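Local atomic coordinates of exopolygalacturonase (Yersinia enterocolitica, PDB entry 2UVF), a protein that probably hydrolyses pectic polygalacturonate from the chain end, as a family 28 glycoside hydrolase whose active-site cleft binds digalacturonic acid. Residues A377-G382 with T400-I405. Numbering follows the deposited sequence.
Sequences ANNGDG and TGDDCI. With NI (nickel (II) ion), chain K; ADA (alpha-D-galactopyranuronic acid), chain C; SO4 (sulfate ion), chain I.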
ATOM      1  N   ALA A 377     -11.300   8.918  -5.976  1.00 24.09           N
ATOM      2  CA  ALA A 377     -12.089   7.820  -6.518  1.00 24.10           C
ATOM      3  C   ALA A 377     -12.633   6.912  -5.401  1.00 24.19           C
ATOM      4  O   ALA A 377     -11.852   6.341  -4.625  1.00 23.72           O
ATOM      5  CB  ALA A 377     -11.269   7.040  -7.521  1.00 22.71           C
ATOM      6  N   ASN A 378     -13.962   6.827  -5.296  1.00 24.66           N
ATOM      7  CA  ASN A 378     -14.623   6.037  -4.231  1.00 25.34           C
ATOM      8  C   ASN A 378     -14.138   4.590  -4.219  1.00 24.98           C
ATOM      9  O   ASN A 378     -14.216   3.889  -5.237  1.00 24.76           O
ATOM     10  CB  ASN A 378     -16.147   6.092  -4.357  1.00 26.00           C
ATOM     11  CG  ASN A 378     -16.876   5.761  -3.038  1.00 27.34           C
ATOM     12  OD1 ASN A 378     -16.341   5.921  -1.936  1.00 27.38           O
ATOM     13  ND2 ASN A 378     -18.109   5.305  -3.157  1.00 29.47           N
ATOM     14  N   ASN A 379     -13.619   4.181  -3.059  1.00 24.69           N
ATOM     15  CA  ASN A 379     -12.984   2.875  -2.818  1.00 24.19           C
ATOM     16  C   ASN A 379     -11.678   2.664  -3.568  1.00 23.97           C
ATOM     17  O   ASN A 379     -11.193   1.526  -3.679  1.00 23.23           O
ATOM     18  CB  ASN A 379     -13.955   1.723  -3.098  1.00 24.32           C
ATOM     19  CG  ASN A 379     -15.276   1.922  -2.409  1.00 25.32           C
ATOM     20  OD1 ASN A 379     -16.302   2.001  -3.073  1.00 24.75           O
ATOM     21  ND2 ASN A 379     -15.256   2.072  -1.070  1.00 21.62           N
ATOM     22  N   GLY A 380     -11.101   3.749  -4.065  1.00 23.47           N
ATOM     23  CA  GLY A 380      -9.869   3.640  -4.825  1.00 25.23           C
ATOM     24  C   GLY A 380      -8.671   3.621  -3.908  1.00 26.35           C
ATOM     25  O   GLY A 380      -7.927   4.629  -3.823  1.00 25.94           O
ATOM     26  N   ASP A 381      -8.482   2.500  -3.205  1.00 26.74           N
ATOM     27  CA  ASP A 381      -7.316   2.371  -2.319  1.00 28.07           C
ATOM     28  C   ASP A 381      -6.071   2.134  -3.153  1.00 27.78           C
ATOM     29  O   ASP A 381      -6.177   1.705  -4.295  1.00 27.58           O
ATOM     30  CB  ASP A 381      -7.487   1.359  -1.150  1.00 27.79           C
ATOM     31  CG  ASP A 381      -8.249   0.125  -1.522  1.00 31.29           C
ATOM     32  OD1 ASP A 381      -8.180  -0.274  -2.726  1.00 32.25           O
ATOM     33  OD2 ASP A 381      -8.896  -0.457  -0.594  1.00 28.38           O
ATOM     34  N   GLY A 382      -4.904   2.448  -2.592  1.00 27.88           N
ATOM     35  CA  GLY A 382      -3.655   2.381  -3.354  1.00 27.73           C
ATOM     36  C   GLY A 382      -3.235   0.946  -3.618  1.00 28.21           C
ATOM     37  O   GLY A 382      -3.218   0.509  -4.759  1.00 27.78           O
ATOM     38  N   THR A 400      -4.619   8.951  -2.755  1.00 21.87           N
ATOM     39  CA  THR A 400      -5.557   7.886  -3.100  1.00 21.22           C
ATOM     40  C   THR A 400      -6.986   8.264  -2.709  1.00 21.29           C
ATOM     41  O   THR A 400      -7.198   9.116  -1.863  1.00 20.77           O
ATOM     42  CB  THR A 400      -5.128   6.542  -2.430  1.00 21.08           C
ATOM     43  OG1 THR A 400      -5.068   6.713  -1.013  1.00 21.97           O
ATOM     44  CG2 THR A 400      -3.755   6.078  -2.915  1.00 18.88           C
ATOM     45  N   GLY A 401      -7.957   7.617  -3.347  1.00 22.03           N
ATOM     46  CA  GLY A 401      -9.359   7.844  -3.062  1.00 22.79           C
ATOM     47  C   GLY A 401      -9.791   7.178  -1.777  1.00 23.62           C
ATOM     48  O   GLY A 401     -10.776   7.602  -1.181  1.00 23.70           O
ATOM     49  N   ASP A 402      -9.054   6.153  -1.352  1.00 23.44           N
ATOM     50  CA  ASP A 402      -9.355   5.424  -0.112  1.00 24.46           C
ATOM     51  C   ASP A 402      -8.078   5.153   0.678  1.00 25.10           C
ATOM     52  O   ASP A 402      -7.156   5.991   0.683  1.00 25.19           O
ATOM     53  CB  ASP A 402     -10.100   4.114  -0.429  1.00 24.48           C
ATOM     54  CG  ASP A 402     -11.074   3.724   0.666  1.00 25.48           C
ATOM     55  OD1 ASP A 402     -10.619   3.164   1.680  1.00 27.52           O
ATOM     56  OD2 ASP A 402     -12.287   3.990   0.519  1.00 25.80           O
ATOM     57  N   ASP A 403      -8.008   4.003   1.358  1.00 25.54           N
ATOM     58  CA  ASP A 403      -6.845   3.683   2.193  1.00 26.24           C
ATOM     59  C   ASP A 403      -5.642   3.670   1.266  1.00 26.51           C
ATOM     60  O   ASP A 403      -5.778   3.299   0.106  1.00 27.21           O
ATOM     61  CB  ASP A 403      -6.968   2.300   2.853  1.00 26.31           C
ATOM     62  CG  ASP A 403      -8.137   2.202   3.834  1.00 28.29           C
ATOM     63  OD1 ASP A 403      -8.536   3.254   4.411  1.00 30.09           O
ATOM     64  OD2 ASP A 403      -8.635   1.063   4.062  1.00 26.83           O
ATOM     65  N   CYS A 404      -4.480   4.077   1.767  1.00 25.64           N
ATOM     66  CA  CYS A 404      -3.263   4.033   0.977  1.00 25.57           C
ATOM     67  C   CYS A 404      -2.742   2.608   0.859  1.00 26.10           C
ATOM     68  O   CYS A 404      -2.602   2.102  -0.242  1.00 26.98           O
ATOM     69  CB  CYS A 404      -2.201   4.983   1.551  1.00 24.57           C
ATOM     70  SG  CYS A 404      -2.734   6.729   1.699  1.00 23.30           S
ATOM     71  N   ILE A 405      -2.400   1.991   1.986  1.00 26.60           N
ATOM     72  CA  ILE A 405      -2.047   0.582   2.017  1.00 27.03           C
ATOM     73  C   ILE A 405      -3.030  -0.099   2.964  1.00 28.00           C
ATOM     74  O   ILE A 405      -3.186   0.302   4.123  1.00 27.28           O
ATOM     75  CB  ILE A 405      -0.565   0.313   2.432  1.00 27.65           C
ATOM     76  CG1 ILE A 405       0.402   1.028   1.485  1.00 27.01           C
ATOM     77  CG2 ILE A 405      -0.261  -1.208   2.486  1.00 25.59           C
ATOM     78  CD1 ILE A 405       1.806   1.179   2.062  1.00 26.49           C
TER
HETATM   79 NI    NI K1614     -11.272   9.391  -0.238  1.00 34.33          NI
HETATM   80  C1  ADA C   1     -12.605   0.896   2.362  1.00 47.05           C
HETATM   81  C2  ADA C   1     -12.454  -0.071   1.169  1.00 45.97           C
HETATM   82  C3  ADA C   1     -13.780  -0.858   1.064  1.00 47.22           C
HETATM   83  C4  ADA C   1     -13.776  -1.844   2.245  1.00 49.04           C
HETATM   84  C5  ADA C   1     -13.800  -0.987   3.523  1.00 49.86           C
HETATM   85  C6  ADA C   1     -13.726  -1.873   4.789  1.00 51.33           C
HETATM   86  O1  ADA C   1     -13.767   1.769   2.259  1.00 47.38           O
HETATM   87  O2  ADA C   1     -12.103   0.582  -0.030  1.00 40.15           O
HETATM   88  O3  ADA C   1     -13.982  -1.484  -0.227  1.00 46.12           O
HETATM   89  O4  ADA C   1     -12.512  -2.553   2.231  1.00 49.77           O
HETATM   90  O5  ADA C   1     -12.712   0.036   3.539  1.00 49.61           O
HETATM   91  O6B ADA C   1     -12.589  -2.230   5.192  1.00 51.73           O
HETATM   92  O6A ADA C   1     -14.806  -2.186   5.351  1.00 52.09           O
HETATM   93  S   SO4 I1612     -17.604   4.276   1.215  1.00104.95           S
HETATM   94  O1  SO4 I1612     -16.559   5.260   0.935  1.00105.14           O
HETATM   95  O2  SO4 I1612     -18.601   4.908   2.075  1.00105.07           O
HETATM   96  O3  SO4 I1612     -18.250   3.858  -0.028  1.00105.14           O
HETATM   97  O4  SO4 I1612     -17.016   3.106   1.874  1.00104.34           O
HETATM   98  O   HOH W   1     -13.502   5.926  -0.853  1.00 24.68           O
HETATM   99  O   HOH W   2      -8.976  10.139  -0.256  1.00 26.55           O
HETATM  100  O   HOH W   3     -12.040  11.253   0.659  1.00 27.23           O
HETATM  101  O   HOH W   4     -13.661   8.673  -0.457  1.00 38.66           O
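The CB of D402 packs 3.6 Å from the backbone N of D381, and the two aspartates line the sugar pocket together. The carboxylate of D402 lies beside the anomeric end of the galacturonic acid. Its OD1 is 3.1 Å from C1 of the sugar, and its OD2 accepts a hydrogen bond from the sugar O1 (3.2 Å). OD1 also takes the backbone N-H of D403 on its anti side, somewhat out of the carboxylate plane, which helps to hold the group's rotation. In D381, CG sits between the backbone N and the carbonyl carbon (chi1 38°). OD2 then receives a weak hydrogen bond from the sugar O2. N379 belongs to the same pocket, and its OD1 is held by R330. One water ties the loops together: it accepts from the backbone N of N379 and bonds to OD2 of D402 at 2.7 Å. The three aspartates D381, D402 and D403 fit the acidic cluster of family 28 active sites.

Behind the carboxylates, the contact is mostly backbone. G380 O takes two weak bonds, from the N-H groups of G401 (3.0 Å) and D402. G401 CA lies 3.3 Å from A377 O, a CA-H...O contact. The OG1 of T400 lies between its own backbone N and carbonyl carbon (chi1 58°), where it donates to D402 O at 2.8 Å, a bond within the 400-405 segment. G401 O binds nickel, as does D376.

Both segments are loops on neighbouring coils of the parallel beta-helix. A377-G382 links strands 371-373 and 383-386, and T400-I405 joins strand 397-399 to strand 405-408. Beyond them, D403 packs on V439 of strand 438-441.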